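Local coordinates for rieske iron-sulfur protein soxF (Sulfolobus acidocaldarius, PDB 1JM1) that carries a Rieske-type [2Fe-2S] cluster and probably serves as an electron carrier in the archaeal respiratory chain, at residues Gly166-Arg178 / Pro181-Tyr193. Residues are numbered along the deposited sequence; the frame is centred on the assembly and turned at random.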
loop_
_atom_site.group_PDB
_atom_site.type_symbol
_atom_site.label_atom_id
_atom_site.label_comp_id
_atom_site.label_asym_id
_atom_site.label_seq_id
_atom_site.Cartn_x
_atom_site.Cartn_y
_atom_site.Cartn_z
ATOM N N GLY A 166 -7.435 3.465 7.386
ATOM C CA GLY A 166 -8.108 4.221 6.354
ATOM C C GLY A 166 -7.319 4.139 5.057
ATOM O O GLY A 166 -6.353 3.417 4.966
ATOM N N THR A 167 -7.768 4.912 4.058
ATOM C CA THR A 167 -7.003 5.105 2.834
ATOM C C THR A 167 -7.037 6.570 2.482
ATOM O O THR A 167 -7.935 7.297 2.907
ATOM C CB THR A 167 -7.489 4.248 1.648
ATOM O OG1 THR A 167 -8.762 4.711 1.198
ATOM C CG2 THR A 167 -7.599 2.780 2.028
ATOM N N ASN A 168 -6.081 7.015 1.670
ATOM C CA ASN A 168 -6.061 8.403 1.236
ATOM C C ASN A 168 -6.884 8.649 -0.010
ATOM O O ASN A 168 -7.080 9.809 -0.404
ATOM C CB ASN A 168 -4.649 8.937 1.025
ATOM C CG ASN A 168 -3.906 8.277 -0.128
ATOM O OD1 ASN A 168 -4.351 7.222 -0.632
ATOM N ND2 ASN A 168 -2.783 8.846 -0.518
ATOM N N ALA A 169 -7.410 7.592 -0.652
ATOM C CA ALA A 169 -8.077 7.686 -1.945
ATOM C C ALA A 169 -8.869 6.454 -2.169
ATOM O O ALA A 169 -8.567 5.365 -1.597
ATOM C CB ALA A 169 -7.023 7.835 -3.029
ATOM N N PRO A 170 -9.849 6.496 -3.062
ATOM C CA PRO A 170 -10.532 5.268 -3.517
ATOM C C PRO A 170 -9.582 4.390 -4.309
ATOM O O PRO A 170 -8.720 4.864 -5.067
ATOM C CB PRO A 170 -11.634 5.816 -4.453
ATOM C CG PRO A 170 -11.069 7.134 -4.949
ATOM C CD PRO A 170 -10.348 7.700 -3.765
ATOM N N TYR A 171 -9.788 3.094 -4.178
ATOM C CA TYR A 171 -9.131 2.103 -5.027
ATOM C C TYR A 171 -9.684 2.194 -6.453
ATOM O O TYR A 171 -10.660 2.917 -6.737
ATOM C CB TYR A 171 -9.387 0.713 -4.451
ATOM C CG TYR A 171 -8.861 0.462 -3.059
ATOM C CD1 TYR A 171 -9.463 -0.499 -2.265
ATOM C CD2 TYR A 171 -7.772 1.130 -2.517
ATOM C CE1 TYR A 171 -9.011 -0.781 -1.006
ATOM C CE2 TYR A 171 -7.311 0.845 -1.234
ATOM C CZ TYR A 171 -7.929 -0.108 -0.476
ATOM O OH TYR A 171 -7.442 -0.352 0.778
ATOM N N PHE A 172 -9.054 1.465 -7.358
ATOM C CA PHE A 172 -9.521 1.349 -8.726
ATOM C C PHE A 172 -11.005 1.066 -8.782
ATOM O O PHE A 172 -11.520 0.184 -8.110
ATOM C CB PHE A 172 -8.736 0.198 -9.379
ATOM C CG PHE A 172 -9.191 -0.098 -10.800
ATOM C CD1 PHE A 172 -8.921 0.784 -11.839
ATOM C CD2 PHE A 172 -9.895 -1.273 -11.065
ATOM C CE1 PHE A 172 -9.346 0.517 -13.140
ATOM C CE2 PHE A 172 -10.307 -1.558 -12.392
ATOM C CZ PHE A 172 -10.036 -0.659 -13.365
ATOM N N SER A 173 -11.689 1.767 -9.685
ATOM C CA SER A 173 -13.118 1.531 -9.943
ATOM C C SER A 173 -13.246 0.489 -11.040
ATOM O O SER A 173 -12.915 0.735 -12.195
ATOM C CB SER A 173 -13.795 2.816 -10.435
ATOM O OG SER A 173 -13.911 3.785 -9.407
ATOM N N ALA A 174 -13.764 -0.659 -10.642
ATOM C CA ALA A 174 -13.995 -1.781 -11.568
ATOM C C ALA A 174 -15.444 -1.735 -12.035
ATOM O O ALA A 174 -15.734 -1.033 -12.993
ATOM C CB ALA A 174 -13.573 -3.070 -10.871
ATOM N N GLY A 175 -16.355 -2.454 -11.393
ATOM C CA GLY A 175 -17.736 -2.416 -11.759
ATOM C C GLY A 175 -18.512 -1.333 -11.011
ATOM O O GLY A 175 -19.585 -0.965 -11.444
ATOM N N ILE A 176 -18.142 -0.951 -9.831
ATOM C CA ILE A 176 -18.788 -0.014 -8.971
ATOM C C ILE A 176 -17.890 1.242 -8.912
ATOM O O ILE A 176 -16.712 1.139 -8.565
ATOM C CB ILE A 176 -18.964 -0.533 -7.535
ATOM C CG1 ILE A 176 -19.763 -1.842 -7.536
ATOM C CG2 ILE A 176 -19.600 0.504 -6.619
ATOM C CD1 ILE A 176 -21.189 -1.636 -7.945
ATOM N N PRO A 177 -18.381 2.431 -9.196
ATOM C CA PRO A 177 -17.560 3.631 -9.070
ATOM C C PRO A 177 -17.175 3.833 -7.605
ATOM O O PRO A 177 -17.991 3.739 -6.699
ATOM C CB PRO A 177 -18.473 4.734 -9.536
ATOM C CG PRO A 177 -19.620 4.094 -10.096
ATOM C CD PRO A 177 -19.781 2.732 -9.708
ATOM N N ARG A 178 -15.913 4.200 -7.403
ATOM C CA ARG A 178 -15.419 4.592 -6.106
ATOM C C ARG A 178 -14.880 6.010 -6.234
ATOM O O ARG A 178 -13.883 6.233 -6.901
ATOM C CB ARG A 178 -14.335 3.624 -5.609
ATOM C CG ARG A 178 -14.727 2.148 -5.597
ATOM C CD ARG A 178 -13.545 1.314 -5.131
ATOM N NE ARG A 178 -13.681 -0.124 -5.326
ATOM C CZ ARG A 178 -14.237 -1.025 -4.528
ATOM N NH1 ARG A 178 -14.845 -0.622 -3.404
ATOM N NH2 ARG A 178 -14.180 -2.294 -4.849
ATOM N N PRO A 181 -12.611 7.976 -0.535
ATOM C CA PRO A 181 -11.951 6.844 0.133
ATOM C C PRO A 181 -12.944 5.824 0.698
ATOM O O PRO A 181 -12.747 4.629 0.580
ATOM C CB PRO A 181 -11.141 7.555 1.224
ATOM C CG PRO A 181 -10.850 8.920 0.621
ATOM C CD PRO A 181 -12.129 9.278 -0.075
ATOM N N GLN A 182 -14.033 6.324 1.312
ATOM C CA GLN A 182 -15.006 5.442 1.952
ATOM C C GLN A 182 -15.751 4.567 0.985
ATOM O O GLN A 182 -16.296 3.530 1.396
ATOM C CB GLN A 182 -15.998 6.268 2.807
ATOM C CG GLN A 182 -15.362 6.900 4.060
ATOM C CD GLN A 182 -14.717 8.255 3.784
ATOM O OE1 GLN A 182 -14.610 8.735 2.674
ATOM N NE2 GLN A 182 -14.314 8.895 4.886
ATOM N N ASP A 183 -15.729 4.882 -0.321
ATOM C CA ASP A 183 -16.262 3.955 -1.320
ATOM C C ASP A 183 -15.454 2.661 -1.384
ATOM O O ASP A 183 -15.908 1.709 -2.029
ATOM C CB ASP A 183 -16.399 4.635 -2.656
ATOM C CG ASP A 183 -17.549 5.618 -2.719
ATOM O OD1 ASP A 183 -18.452 5.572 -1.820
ATOM O OD2 ASP A 183 -17.516 6.406 -3.676
ATOM N N ASN A 184 -14.305 2.589 -0.756
ATOM C CA ASN A 184 -13.593 1.319 -0.613
ATOM C C ASN A 184 -14.361 0.341 0.267
ATOM O O ASN A 184 -14.074 -0.859 0.219
ATOM C CB ASN A 184 -12.195 1.544 -0.095
ATOM C CG ASN A 184 -11.342 2.253 -1.103
ATOM O OD1 ASN A 184 -11.618 2.186 -2.302
ATOM N ND2 ASN A 184 -10.261 2.897 -0.654
ATOM N N LEU A 185 -15.329 0.820 1.014
ATOM C CA LEU A 185 -16.195 -0.057 1.819
ATOM C C LEU A 185 -17.291 -0.686 1.008
ATOM O O LEU A 185 -18.029 -1.525 1.545
ATOM C CB LEU A 185 -16.773 0.750 3.004
ATOM C CG LEU A 185 -15.706 1.322 3.966
ATOM C CD1 LEU A 185 -16.348 2.378 4.865
ATOM C CD2 LEU A 185 -15.065 0.219 4.775
ATOM N N LEU A 186 -17.484 -0.298 -0.245
ATOM C CA LEU A 186 -18.477 -0.923 -1.100
ATOM C C LEU A 186 -17.970 -2.264 -1.643
ATOM O O LEU A 186 -16.813 -2.371 -2.066
ATOM C CB LEU A 186 -18.809 -0.013 -2.269
ATOM C CG LEU A 186 -19.394 1.354 -1.860
ATOM C CD1 LEU A 186 -19.520 2.197 -3.111
ATOM C CD2 LEU A 186 -20.753 1.221 -1.160
ATOM N N TYR A 187 -18.829 -3.241 -1.658
ATOM C CA TYR A 187 -18.555 -4.562 -2.233
ATOM C C TYR A 187 -18.794 -4.511 -3.716
ATOM O O TYR A 187 -19.871 -4.266 -4.232
ATOM C CB TYR A 187 -19.508 -5.580 -1.575
ATOM C CG TYR A 187 -19.326 -6.970 -2.179
ATOM C CD1 TYR A 187 -18.197 -7.761 -1.983
ATOM C CD2 TYR A 187 -20.342 -7.471 -2.949
ATOM C CE1 TYR A 187 -18.055 -9.013 -2.527
ATOM C CE2 TYR A 187 -20.232 -8.733 -3.532
ATOM C CZ TYR A 187 -19.082 -9.412 -3.296
ATOM O OH TYR A 187 -19.052 -10.673 -3.864
ATOM N N ASP A 188 -17.760 -4.849 -4.479
ATOM C CA ASP A 188 -17.789 -4.990 -5.930
ATOM C C ASP A 188 -17.398 -6.396 -6.267
ATOM O O ASP A 188 -16.237 -6.761 -6.079
ATOM C CB ASP A 188 -16.802 -4.031 -6.558
ATOM C CG ASP A 188 -16.874 -4.035 -8.083
ATOM O OD1 ASP A 188 -17.527 -4.922 -8.656
ATOM O OD2 ASP A 188 -16.196 -3.142 -8.685
ATOM N N PRO A 189 -18.290 -7.211 -6.790
ATOM C CA PRO A 189 -17.949 -8.563 -7.161
ATOM C C PRO A 189 -16.816 -8.647 -8.180
ATOM O O PRO A 189 -16.213 -9.708 -8.272
ATOM C CB PRO A 189 -19.241 -9.128 -7.760
ATOM C CG PRO A 189 -20.267 -8.205 -7.429
ATOM C CD PRO A 189 -19.708 -6.924 -7.076
ATOM N N ARG A 190 -16.545 -7.618 -8.953
ATOM C CA ARG A 190 -15.428 -7.665 -9.881
ATOM C C ARG A 190 -14.072 -7.725 -9.180
ATOM O O ARG A 190 -13.066 -8.102 -9.791
ATOM C CB ARG A 190 -15.455 -6.551 -10.866
ATOM C CG ARG A 190 -16.671 -6.500 -11.755
ATOM C CD ARG A 190 -16.411 -5.624 -12.982
ATOM N NE ARG A 190 -17.671 -5.480 -13.721
ATOM C CZ ARG A 190 -17.784 -4.661 -14.751
ATOM N NH1 ARG A 190 -16.728 -3.990 -15.205
ATOM N NH2 ARG A 190 -18.943 -4.524 -15.330
ATOM N N TYR A 191 -14.026 -7.360 -7.877
ATOM C CA TYR A 191 -12.805 -7.487 -7.100
ATOM C C TYR A 191 -12.654 -8.949 -6.699
ATOM O O TYR A 191 -13.089 -9.390 -5.630
ATOM C CB TYR A 191 -12.838 -6.572 -5.869
ATOM C CG TYR A 191 -12.182 -5.225 -6.122
ATOM C CD1 TYR A 191 -12.592 -4.347 -7.119
ATOM C CD2 TYR A 191 -11.088 -4.828 -5.335
ATOM C CE1 TYR A 191 -11.947 -3.118 -7.304
ATOM C CE2 TYR A 191 -10.443 -3.633 -5.528
ATOM C CZ TYR A 191 -10.872 -2.777 -6.520
ATOM O OH TYR A 191 -10.190 -1.598 -6.655
ATOM N N SER A 192 -12.004 -9.765 -7.482
ATOM C CA SER A 192 -11.907 -11.186 -7.111
ATOM C C SER A 192 -10.484 -11.517 -6.779
ATOM O O SER A 192 -10.117 -12.674 -6.657
ATOM C CB SER A 192 -12.597 -12.070 -8.298
ATOM O OG SER A 192 -11.716 -11.850 -9.321
ATOM N N TYR A 193 -9.490 -10.644 -6.609
ATOM C CA TYR A 193 -8.065 -10.722 -6.380
ATOM C C TYR A 193 -7.784 -11.561 -5.116
ATOM O O TYR A 193 -8.502 -11.378 -4.062
ATOM C CB TYR A 193 -7.453 -9.343 -6.120
ATOM C CG TYR A 193 -7.776 -8.311 -7.175
ATOM C CD1 TYR A 193 -8.795 -7.407 -6.977
ATOM C CD2 TYR A 193 -7.073 -8.255 -8.350
ATOM C CE1 TYR A 193 -9.087 -6.449 -7.928
ATOM C CE2 TYR A 193 -7.346 -7.281 -9.341
ATOM C CZ TYR A 193 -8.353 -6.400 -9.123
ATOM O OH TYR A 193 -8.729 -5.435 -10.028
HETATM O O HOH W 1 -14.876 -0.899 -7.990
HETATM O O HOH W 2 -15.186 -4.369 -3.150
#
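R178 slides past D183 and crosses N184 of the 3-10 segment 181-185, its guanidinium ending over the ring of Y191, where the long loop that follows strand 161-167 in this Rieske protein folds back on itself. Its NH1 donates to two backbone carbonyls, D183 O at 2.9 Å and L186 O at 3.0 Å, while NH2 lies above one face of Y191 toward the rim. This is a cation-pi contact, with the guanidinium steeply inclined (75°) to the ring. NH2 also donates to a water that bridges to L186 O and D188 N. Cut back to an alanine, this position would probably leave D183 O and L186 O without their common donor and the Y191 face without its cation. Just past the end of strand 161-167, N184 of the 3-10 segment stacks its amide over the Y171 ring, the planes 18° apart and ND2 over the ring centre. N184 OD1 takes Y171 N on an in-plane lone pair at 2.8 Å, nearly straight, and ND2 donates to A169 O, fixing which way the amide is flipped. The far end of Y171 is tied to Y37 O. D188, its CG anti to the backbone N (chi1 -175°), reaches G175 N and I176 N with OD2; OD1 accepts from R190 N, closing an Asx turn. A second water joins OD2 to A174 N and I176 O. A174 CB touches the edge of Y191. F172, whose side chain lies about 7 Å from the cluster, offers its backbone carbonyl: Y191 OH donates to an in-plane lone pair of F172 O at 2.7 Å.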